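Local structure of glycosyl hydrolase, family 8 (Clostridium perfringens, 3REN) at residues A[170-180]-A[233-244]. The protein is an alpha-amylase of glycoside hydrolase family 8 that probably hydrolyses alpha-glucosidic bonds in starch-like polysaccharides. Numbering follows the deposited sequence.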
# COMPACT_ATOMS: atom_id res chain seq x y z
N THR A 170 -0.13 -7.70 -11.60
CA THR A 170 0.84 -6.66 -11.26
C THR A 170 1.67 -7.22 -10.13
O THR A 170 1.13 -7.81 -9.20
CB THR A 170 0.05 -5.41 -10.92
OG1 THR A 170 -0.77 -5.14 -12.06
CG2 THR A 170 0.93 -4.19 -10.65
N LEU A 171 2.99 -7.12 -10.21
CA LEU A 171 3.82 -7.75 -9.21
C LEU A 171 3.63 -7.21 -7.79
O LEU A 171 3.72 -7.99 -6.84
CB LEU A 171 5.32 -7.73 -9.60
CG LEU A 171 5.81 -8.94 -10.41
CD1 LEU A 171 5.14 -8.88 -11.81
CD2 LEU A 171 7.33 -8.96 -10.56
N CYS A 172 3.36 -5.91 -7.66
CA CYS A 172 3.09 -5.33 -6.32
C CYS A 172 1.81 -5.88 -5.65
O CYS A 172 1.65 -5.73 -4.44
CB CYS A 172 3.05 -3.79 -6.35
SG CYS A 172 1.70 -3.07 -7.26
N TYR A 173 0.90 -6.47 -6.44
CA TYR A 173 -0.30 -7.17 -5.90
C TYR A 173 0.05 -8.49 -5.21
O TYR A 173 -0.77 -9.03 -4.47
CB TYR A 173 -1.27 -7.52 -7.02
CG TYR A 173 -2.17 -6.40 -7.50
CD1 TYR A 173 -1.69 -5.11 -7.71
CD2 TYR A 173 -3.52 -6.65 -7.78
CE1 TYR A 173 -2.53 -4.12 -8.17
CE2 TYR A 173 -4.35 -5.67 -8.23
CZ TYR A 173 -3.86 -4.41 -8.42
OH TYR A 173 -4.69 -3.42 -8.89
N LEU A 174 1.23 -9.03 -5.48
CA LEU A 174 1.61 -10.34 -4.92
C LEU A 174 2.13 -10.17 -3.50
O LEU A 174 3.36 -10.11 -3.26
CB LEU A 174 2.61 -11.08 -5.82
CG LEU A 174 2.05 -11.32 -7.23
CD1 LEU A 174 3.18 -11.77 -8.11
CD2 LEU A 174 0.90 -12.34 -7.21
N ASP A 175 1.17 -10.08 -2.57
CA ASP A 175 1.40 -9.77 -1.17
C ASP A 175 1.89 -11.04 -0.46
O ASP A 175 1.13 -11.73 0.21
CB ASP A 175 0.07 -9.31 -0.59
CG ASP A 175 0.18 -8.68 0.78
OD1 ASP A 175 1.17 -8.90 1.51
OD2 ASP A 175 -0.79 -7.95 1.14
N LEU A 176 3.16 -11.29 -0.57
CA LEU A 176 3.77 -12.45 -0.02
C LEU A 176 3.52 -12.60 1.48
O LEU A 176 3.25 -13.67 1.90
CB LEU A 176 5.27 -12.45 -0.26
CG LEU A 176 5.83 -13.13 -1.50
CD1 LEU A 176 4.90 -13.35 -2.57
CD2 LEU A 176 7.24 -12.87 -1.93
N PRO A 177 3.59 -11.53 2.27
CA PRO A 177 3.36 -11.68 3.71
C PRO A 177 1.96 -12.19 4.03
O PRO A 177 1.82 -13.03 4.91
CB PRO A 177 3.56 -10.25 4.27
CG PRO A 177 4.47 -9.62 3.26
CD PRO A 177 3.99 -10.16 1.93
N THR A 178 0.95 -11.69 3.32
CA THR A 178 -0.41 -12.15 3.53
C THR A 178 -0.50 -13.64 3.13
O THR A 178 -1.11 -14.44 3.84
CB THR A 178 -1.39 -11.30 2.72
OG1 THR A 178 -1.26 -9.91 3.09
CG2 THR A 178 -2.82 -11.75 2.95
N MSE A 179 0.10 -14.02 2.00
CA MSE A 179 0.03 -15.42 1.55
C MSE A 179 0.73 -16.37 2.54
O MSE A 179 0.30 -17.51 2.72
CB MSE A 179 0.59 -15.60 0.13
CG MSE A 179 -0.25 -14.91 -0.93
SE MSE A 179 0.82 -14.77 -2.55
CE MSE A 179 -0.33 -13.72 -3.69
N LYS A 180 1.83 -15.92 3.12
CA LYS A 180 2.50 -16.64 4.18
C LYS A 180 1.58 -16.78 5.39
O LYS A 180 1.35 -17.89 5.86
CB LYS A 180 3.74 -15.87 4.61
CG LYS A 180 4.54 -16.56 5.73
CD LYS A 180 5.97 -16.13 5.68
CE LYS A 180 6.75 -16.83 6.77
NZ LYS A 180 8.17 -16.55 6.57
N LEU A 233 6.10 0.99 -7.39
CA LEU A 233 5.68 -0.37 -7.44
C LEU A 233 6.79 -1.32 -7.04
O LEU A 233 6.54 -2.22 -6.37
CB LEU A 233 5.10 -0.75 -8.77
CG LEU A 233 3.64 -0.45 -9.05
CD1 LEU A 233 3.05 0.72 -8.35
CD2 LEU A 233 3.34 -0.43 -10.52
N SER A 234 8.02 -1.06 -7.45
CA SER A 234 9.11 -1.96 -7.02
C SER A 234 9.36 -1.89 -5.49
O SER A 234 9.69 -2.88 -4.87
CB SER A 234 10.41 -1.66 -7.77
OG SER A 234 10.33 -2.15 -9.11
N THR A 235 9.24 -0.70 -4.90
CA THR A 235 9.34 -0.61 -3.45
C THR A 235 8.27 -1.44 -2.73
O THR A 235 8.55 -2.04 -1.67
CB THR A 235 9.39 0.84 -2.90
OG1 THR A 235 8.13 1.51 -3.11
CG2 THR A 235 10.53 1.60 -3.58
N ILE A 236 7.06 -1.50 -3.30
CA ILE A 236 6.02 -2.33 -2.70
C ILE A 236 6.48 -3.79 -2.78
O ILE A 236 6.45 -4.51 -1.77
CB ILE A 236 4.64 -2.11 -3.36
CG1 ILE A 236 4.14 -0.70 -3.07
CG2 ILE A 236 3.57 -3.17 -2.81
CD1 ILE A 236 3.07 -0.21 -4.00
N VAL A 237 6.92 -4.23 -3.96
CA VAL A 237 7.36 -5.63 -4.12
C VAL A 237 8.50 -5.95 -3.13
O VAL A 237 8.51 -7.01 -2.48
CB VAL A 237 7.87 -5.90 -5.55
CG1 VAL A 237 8.55 -7.25 -5.63
CG2 VAL A 237 6.72 -5.78 -6.59
N ILE A 238 9.47 -5.04 -3.04
CA ILE A 238 10.62 -5.23 -2.13
C ILE A 238 10.20 -5.34 -0.69
O ILE A 238 10.62 -6.28 0.00
CB ILE A 238 11.68 -4.11 -2.30
CG1 ILE A 238 12.32 -4.22 -3.70
CG2 ILE A 238 12.71 -4.15 -1.18
CD1 ILE A 238 13.04 -2.94 -4.17
N LEU A 239 9.34 -4.41 -0.24
CA LEU A 239 8.80 -4.50 1.12
C LEU A 239 8.05 -5.82 1.34
O LEU A 239 8.26 -6.45 2.38
CB LEU A 239 7.91 -3.31 1.45
CG LEU A 239 7.27 -3.18 2.83
CD1 LEU A 239 8.34 -3.12 3.93
CD2 LEU A 239 6.49 -1.90 2.85
N ASN A 240 7.25 -6.27 0.37
CA ASN A 240 6.53 -7.58 0.49
C ASN A 240 7.50 -8.74 0.64
O ASN A 240 7.32 -9.59 1.48
CB ASN A 240 5.57 -7.83 -0.71
CG ASN A 240 4.31 -6.97 -0.64
OD1 ASN A 240 3.94 -6.49 0.42
ND2 ASN A 240 3.65 -6.76 -1.79
N ARG A 241 8.53 -8.77 -0.19
CA ARG A 241 9.54 -9.82 -0.15
C ARG A 241 10.22 -9.92 1.22
O ARG A 241 10.38 -11.00 1.76
CB ARG A 241 10.60 -9.53 -1.21
CG ARG A 241 10.17 -9.92 -2.65
CD ARG A 241 10.52 -11.38 -2.93
NE ARG A 241 11.95 -11.52 -3.15
CZ ARG A 241 12.60 -12.65 -3.42
NH1 ARG A 241 11.97 -13.83 -3.47
NH2 ARG A 241 13.91 -12.61 -3.58
N ILE A 242 10.68 -8.79 1.75
CA ILE A 242 11.45 -8.87 2.99
C ILE A 242 10.59 -9.21 4.19
O ILE A 242 11.04 -9.96 5.04
CB ILE A 242 12.34 -7.61 3.26
CG1 ILE A 242 11.49 -6.39 3.58
CG2 ILE A 242 13.28 -7.38 2.08
CD1 ILE A 242 12.26 -5.05 3.55
N GLU A 243 9.35 -8.70 4.25
CA GLU A 243 8.43 -8.99 5.36
C GLU A 243 8.08 -10.45 5.39
O GLU A 243 7.75 -10.98 6.45
CB GLU A 243 7.15 -8.14 5.33
CG GLU A 243 7.36 -6.68 5.60
CD GLU A 243 6.06 -5.85 5.50
OE1 GLU A 243 6.07 -4.71 6.00
OE2 GLU A 243 5.04 -6.32 4.93
N ALA A 244 8.19 -11.12 4.25
CA ALA A 244 7.93 -12.55 4.16
C ALA A 244 9.19 -13.38 4.38
O ALA A 244 9.16 -14.60 4.26
CB ALA A 244 7.32 -12.88 2.78
O HOH W 1 4.74 -8.08 -4.10
O HOH W 2 0.85 -5.61 -1.91
O HOH W 3 1.67 -6.84 2.99
O HOH W 4 7.99 -13.75 7.48
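Cys172, Leu176 and Pro177 follow helix 233-243 in the same direction, the axis of helix 176-180 passing 8.5 Å from it at 31°. Asn240 reaches into the loop ahead of helix 176-180: ND2 gives one hydrogen to a water bridging Leu171 O and Leu174 O, the other to a second water, which donates to Cys172 O. The waters add to the backbone bonds of Leu171 O and Leu174 O and tie all three carbonyls to Asn240. Asp175, the N-cap, accepts a weak bond from Thr178 N on OD1, while a third water spans its OD1 and, weakly, Asn240 OD1. From their order and neighbours, helices 176-185 and 231-243 are probably adjacent inner helices of the (alpha/alpha)6 barrel; helix 188-201 packs against Leu176 and Ala244. Cys172 SG sits between the backbone N and the carbonyl carbon (chi1 67°), which brings it to Leu233 CG at 3.7 Å, leaving CB for Ile236 CG2. Pro177 sets CG and CD against Asn240 O in the last turn, both at 3.4 Å, CG also meeting Glu243 CB; the Glu243 carboxylate pairs with Lys121. Extended Lys180 brings NZ to Ala244 O at 3.2 Å, from above the carbonyl plane; a water links NZ to Glu243 O.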